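Local coordinates for alpha-1,6-mannanase (PDB 4V1S), which probably hydrolyses alpha-1,6-mannosidic linkages within mannans as a family GH76 glycoside hydrolase of a gut symbiont, at residues Asp143-Thr148 with Lys169-Phe174; Val236-Asp241 with Asp249-Ala254. One frame throughout, in Å; residues are numbered along the deposited sequence.

Contact 1 (Asp143-Thr148 with Lys169-Phe174); sequences DENGWT and KGALAF
The side-chain amide of N145 lies against the ring of F174, its ND2 3.4 Å from F174 CD2 and its CG 3.5 Å from the same ring carbon. Amide and ring planes are turned 48° apart, an oblique packing without a hydrogen bond. On F174, CG stands anti to the backbone N (chi1 -175°), which carries the ring across to the neighbouring helix. A171 makes the second approach to N145: its CB sits 3.5 Å from N145 O, and N145 OD1 lies 3.7 Å from A171 CA. N145 CA and A171 CA come within 5.1 Å, a close approach of helices 142-159 and 162-177 consistent with the small alanine side chain. Further out, N145 OD1 accepts a hydrogen bond from Y127 N of strand 124-127 and ND2 donates to F141 O, while Y142 stacks on the F174 ring. With an alanine here, Y127 N and F141 O would probably lose these mates and a gap would open beside F174. Buried between two helices of the (alpha/alpha)6 barrel expected for this family, the amide thus spends both its polar atoms on hairpin and loop backbone, and meets the second helix by van der Waals contact alone.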
loop_
_atom_site.group_PDB
_atom_site.type_symbol
_atom_site.label_atom_id
_atom_site.label_comp_id
_atom_site.label_asym_id
_atom_site.label_seq_id
_atom_site.Cartn_x
_atom_site.Cartn_y
_atom_site.Cartn_z
ATOM N N ASP A 143 2.212 9.923 5.083
ATOM C CA ASP A 143 1.737 8.624 4.633
ATOM C C ASP A 143 2.298 8.228 3.263
ATOM O O ASP A 143 2.790 7.115 3.106
ATOM C CB ASP A 143 0.208 8.475 4.700
ATOM C CG ASP A 143 -0.536 9.453 3.813
ATOM O OD1 ASP A 143 0.034 10.500 3.443
ATOM O OD2 ASP A 143 -1.725 9.196 3.497
ATOM N N GLU A 144 2.279 9.156 2.301
ATOM C CA GLU A 144 2.778 8.852 0.959
ATOM C C GLU A 144 4.226 8.359 1.044
ATOM O O GLU A 144 4.624 7.442 0.322
ATOM C CB GLU A 144 2.706 10.070 0.032
ATOM C CG GLU A 144 1.300 10.439 -0.359
ATOM C CD GLU A 144 1.202 11.687 -1.220
ATOM O OE1 GLU A 144 2.212 12.413 -1.371
ATOM O OE2 GLU A 144 0.057 11.974 -1.709
ATOM N N ASN A 145 5.005 8.988 1.920
ATOM C CA ASN A 145 6.391 8.576 2.102
ATOM C C ASN A 145 6.533 7.160 2.651
ATOM O O ASN A 145 7.450 6.439 2.254
ATOM C CB ASN A 145 7.207 9.620 2.905
ATOM C CG ASN A 145 7.697 10.730 1.988
ATOM O OD1 ASN A 145 8.805 10.678 1.484
ATOM N ND2 ASN A 145 6.818 11.678 1.681
ATOM N N GLY A 146 5.630 6.769 3.548
ATOM C CA GLY A 146 5.602 5.413 4.092
ATOM C C GLY A 146 5.162 4.360 3.104
ATOM O O GLY A 146 5.787 3.312 2.977
ATOM N N TRP A 147 4.107 4.656 2.344
ATOM C CA TRP A 147 3.721 3.771 1.269
ATOM C C TRP A 147 4.858 3.512 0.320
ATOM O O TRP A 147 5.071 2.390 -0.148
ATOM C CB TRP A 147 2.588 4.405 0.448
ATOM C CG TRP A 147 1.144 4.403 0.939
ATOM C CD1 TRP A 147 0.546 5.259 1.844
ATOM C CD2 TRP A 147 0.092 3.589 0.418
ATOM N NE1 TRP A 147 -0.803 5.000 1.924
ATOM C CE2 TRP A 147 -1.115 3.995 1.051
ATOM C CE3 TRP A 147 0.043 2.561 -0.536
ATOM C CZ2 TRP A 147 -2.361 3.412 0.748
ATOM C CZ3 TRP A 147 -1.188 1.970 -0.813
ATOM C CH2 TRP A 147 -2.373 2.409 -0.181
ATOM N N THR A 148 5.606 4.584 0.020
ATOM C CA THR A 148 6.705 4.499 -0.948
ATOM C C THR A 148 7.882 3.724 -0.349
ATOM O O THR A 148 8.434 2.835 -1.003
ATOM C CB THR A 148 7.155 5.896 -1.405
ATOM O OG1 THR A 148 6.031 6.577 -1.985
ATOM C CG2 THR A 148 8.268 5.825 -2.395
ATOM N N LYS A 169 15.260 4.458 2.950
ATOM C CA LYS A 169 15.676 5.039 4.212
ATOM C C LYS A 169 15.286 6.512 4.314
ATOM O O LYS A 169 14.827 6.985 5.376
ATOM C CB LYS A 169 17.191 4.878 4.407
ATOM C CG LYS A 169 17.600 3.460 4.695
ATOM C CD LYS A 169 19.120 3.390 4.687
ATOM C CE LYS A 169 19.648 2.009 4.936
ATOM N NZ LYS A 169 21.136 1.976 4.792
ATOM N N GLY A 170 15.461 7.241 3.209
ATOM C CA GLY A 170 15.147 8.647 3.196
ATOM C C GLY A 170 13.667 8.913 3.293
ATOM O O GLY A 170 13.237 9.791 4.023
ATOM N N ALA A 171 12.876 8.145 2.572
ATOM C CA ALA A 171 11.407 8.289 2.656
ATOM C C ALA A 171 10.923 7.998 4.084
ATOM O O ALA A 171 10.096 8.710 4.623
ATOM C CB ALA A 171 10.744 7.343 1.663
ATOM N N LEU A 172 11.422 6.906 4.670
ATOM C CA LEU A 172 11.040 6.537 6.037
ATOM C C LEU A 172 11.504 7.628 7.019
ATOM O O LEU A 172 10.766 7.983 7.943
ATOM C CB LEU A 172 11.548 5.166 6.424
ATOM C CG LEU A 172 11.172 4.745 7.853
ATOM C CD1 LEU A 172 9.663 4.877 8.104
ATOM C CD2 LEU A 172 11.653 3.337 8.144
ATOM N N ALA A 173 12.697 8.186 6.819
ATOM C CA ALA A 173 13.151 9.274 7.700
ATOM C C ALA A 173 12.190 10.458 7.610
ATOM O O ALA A 173 11.885 11.141 8.618
ATOM C CB ALA A 173 14.542 9.704 7.345
ATOM N N PHE A 174 11.672 10.699 6.417
ATOM C CA PHE A 174 10.684 11.732 6.289
ATOM C C PHE A 174 9.443 11.413 7.097
ATOM O O PHE A 174 8.948 12.254 7.856
ATOM C CB PHE A 174 10.345 12.063 4.838
ATOM C CG PHE A 174 9.405 13.239 4.718
ATOM C CD1 PHE A 174 9.867 14.515 4.940
ATOM C CD2 PHE A 174 8.048 13.061 4.541
ATOM C CE1 PHE A 174 8.994 15.595 4.925
ATOM C CE2 PHE A 174 7.178 14.125 4.517
ATOM C CZ PHE A 174 7.652 15.400 4.703
#

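Contact 2 (Val236-Asp241 with Asp249-Ala254); sequences VENLLD and DAKMVA
L239 overlaps the backbone of strand 246-252 with one methyl: CD2 lies 3.6 Å from A250 C and 3.7 Å from A250 O, so the leucine covers a peptide group. L239 CD2 also comes 4.0 Å from K251 N. Its CG is anti to the carbonyl carbon (chi1 -66°), which sends the branch toward the strand. The CB of A250 points the other way, leaving its main chain to meet the leucine. Beside this methyl-on-peptide contact, N238 and K251 pass each other at a slant. N238 OD1 comes 3.6 Å from K251 CE and 3.8 Å from K251 CD, touching the aliphatic part of the lysine, and no direct hydrogen bond joins the two side chains. The lysine runs extended as far as CE and then bends at chi4 (93°), placing NZ where it donates to G256 O and, at 3.2 Å from K251 NZ, to the oxygen of a water. That water in turn donates to N238 O at 2.7 Å, forming a bridge from the last turn of the helix to the lysine. N238 ND2 is occupied within its own helix, bonded to W234 O. The backbones of these residues pair outside the two segments: L239 with W248, K251 with K200, and both D249 and A250 with N259, a classic beta bulge. The contact therefore packs the C-terminal end of helix 222-239 against the strand returning from the 240-241 hairpin; strand 246-252 pairs antiparallel with 199-201, 240-241 and 258-259 in a small branched or curled sheet.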
loop_
_atom_site.group_PDB
_atom_site.type_symbol
_atom_site.label_atom_id
_atom_site.label_comp_id
_atom_site.label_asym_id
_atom_site.label_seq_id
_atom_site.Cartn_x
_atom_site.Cartn_y
_atom_site.Cartn_z
ATOM N N VAL A 236 -2.523 1.976 19.170
ATOM C CA VAL A 236 -3.453 1.086 19.918
ATOM C C VAL A 236 -4.210 1.857 21.031
ATOM O O VAL A 236 -5.408 1.674 21.253
ATOM C CB VAL A 236 -2.681 -0.153 20.448
ATOM C CG1 VAL A 236 -3.494 -0.926 21.465
ATOM C CG2 VAL A 236 -2.265 -1.034 19.261
ATOM N N GLU A 237 -3.505 2.741 21.719
ATOM C CA GLU A 237 -4.094 3.490 22.839
ATOM C C GLU A 237 -5.140 4.509 22.354
ATOM O O GLU A 237 -6.130 4.764 23.055
ATOM C CB GLU A 237 -2.977 4.185 23.615
ATOM C CG GLU A 237 -3.430 5.104 24.728
ATOM C CD GLU A 237 -4.150 4.390 25.869
ATOM O OE1 GLU A 237 -3.980 3.157 26.012
ATOM O OE2 GLU A 237 -4.866 5.055 26.584
ATOM N N ASN A 238 -4.930 5.064 21.144
ATOM C CA ASN A 238 -5.739 6.192 20.649
ATOM C C ASN A 238 -6.706 5.910 19.509
ATOM O O ASN A 238 -7.725 6.593 19.395
ATOM C CB ASN A 238 -4.810 7.335 20.226
ATOM C CG ASN A 238 -4.168 7.997 21.416
ATOM O OD1 ASN A 238 -4.788 8.835 22.047
ATOM N ND2 ASN A 238 -2.942 7.591 21.760
ATOM N N LEU A 239 -6.361 4.954 18.635
ATOM C CA LEU A 239 -7.126 4.773 17.418
ATOM C C LEU A 239 -7.684 3.371 17.174
ATOM O O LEU A 239 -8.319 3.135 16.148
ATOM C CB LEU A 239 -6.322 5.249 16.205
ATOM C CG LEU A 239 -6.050 6.754 16.200
ATOM C CD1 LEU A 239 -4.911 7.127 15.263
ATOM C CD2 LEU A 239 -7.341 7.510 15.851
ATOM N N LEU A 240 -7.469 2.459 18.113
ATOM C CA LEU A 240 -8.029 1.107 18.012
ATOM C C LEU A 240 -9.341 1.033 18.769
ATOM O O LEU A 240 -9.399 1.389 19.947
ATOM C CB LEU A 240 -7.055 0.081 18.556
ATOM C CG LEU A 240 -7.490 -1.395 18.569
ATOM C CD1 LEU A 240 -7.602 -1.922 17.161
ATOM C CD2 LEU A 240 -6.494 -2.225 19.346
ATOM N N ASP A 241 -10.379 0.565 18.086
ATOM C CA ASP A 241 -11.671 0.343 18.698
ATOM C C ASP A 241 -11.648 -1.042 19.336
ATOM O O ASP A 241 -11.632 -2.054 18.640
ATOM C CB ASP A 241 -12.762 0.425 17.629
ATOM C CG ASP A 241 -14.172 0.358 18.209
ATOM O OD1 ASP A 241 -14.329 -0.080 19.377
ATOM O OD2 ASP A 241 -15.123 0.737 17.483
ATOM N N ASP A 249 -9.948 6.416 12.049
ATOM C CA ASP A 249 -9.173 7.074 10.991
ATOM C C ASP A 249 -8.106 8.051 11.482
ATOM O O ASP A 249 -6.983 8.034 10.997
ATOM C CB ASP A 249 -10.085 7.813 10.007
ATOM C CG ASP A 249 -9.361 8.178 8.728
ATOM O OD1 ASP A 249 -8.896 7.257 8.073
ATOM O OD2 ASP A 249 -9.264 9.370 8.383
ATOM N N ALA A 250 -8.454 8.906 12.442
ATOM C CA ALA A 250 -7.575 10.014 12.794
ATOM C C ALA A 250 -8.009 10.633 14.105
ATOM O O ALA A 250 -9.142 10.442 14.545
ATOM C CB ALA A 250 -7.594 11.063 11.704
ATOM N N LYS A 251 -7.086 11.363 14.716
ATOM C CA LYS A 251 -7.349 12.116 15.937
ATOM C C LYS A 251 -6.972 13.578 15.674
ATOM O O LYS A 251 -5.888 13.866 15.182
ATOM C CB LYS A 251 -6.571 11.539 17.112
ATOM C CG LYS A 251 -6.939 12.121 18.457
ATOM C CD LYS A 251 -6.328 11.273 19.549
ATOM C CE LYS A 251 -6.544 11.825 20.935
ATOM N NZ LYS A 251 -7.758 11.232 21.509
ATOM N N MET A 252 -7.911 14.476 15.982
ATOM C CA MET A 252 -7.751 15.911 15.729
ATOM C C MET A 252 -6.886 16.543 16.803
ATOM O O MET A 252 -7.056 16.292 17.989
ATOM C CB MET A 252 -9.103 16.622 15.711
ATOM C CG MET A 252 -10.098 16.079 14.699
ATOM S SD MET A 252 -9.497 16.150 12.996
ATOM C CE MET A 252 -9.370 14.414 12.606
ATOM N N VAL A 253 -5.938 17.359 16.379
ATOM C CA VAL A 253 -5.019 17.979 17.326
ATOM C C VAL A 253 -5.692 19.038 18.205
ATOM O O VAL A 253 -5.373 19.153 19.389
ATOM C CB VAL A 253 -3.802 18.551 16.579
ATOM C CG1 VAL A 253 -3.016 19.528 17.438
ATOM C CG2 VAL A 253 -2.917 17.413 16.099
ATOM N N ALA A 254 -6.648 19.768 17.648
ATOM C CA ALA A 254 -7.279 20.883 18.360
ATOM C C ALA A 254 -7.970 20.432 19.641
ATOM O O ALA A 254 -7.822 21.054 20.698
ATOM C CB ALA A 254 -8.279 21.575 17.453
HETATM O O HOH W 1 -8.681 8.173 21.331
#

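Following the chain from its N terminus, contact 1 comes first: helix 142-159 turns through a short connection into helix 162-177, and the pairing of 143-148 with 169-174 closes that loop of 20 residues. The chain then runs through strand 199-201 and helix 202-219 before contact 2, where 236-241 meets 249-254 across only seven intervening residues. The two loops follow in series, neither enclosing nor crossing the other. The centres of contacts 1 and 2 are about 21 Å apart. Contact 1 ties two helices together nearer the centre of the chain, and contact 2 joins a helix end to the peripheral sheet. Helix 202-219, touching D143 and L172 of contact 1, directly follows strand 199-201 beside contact 2.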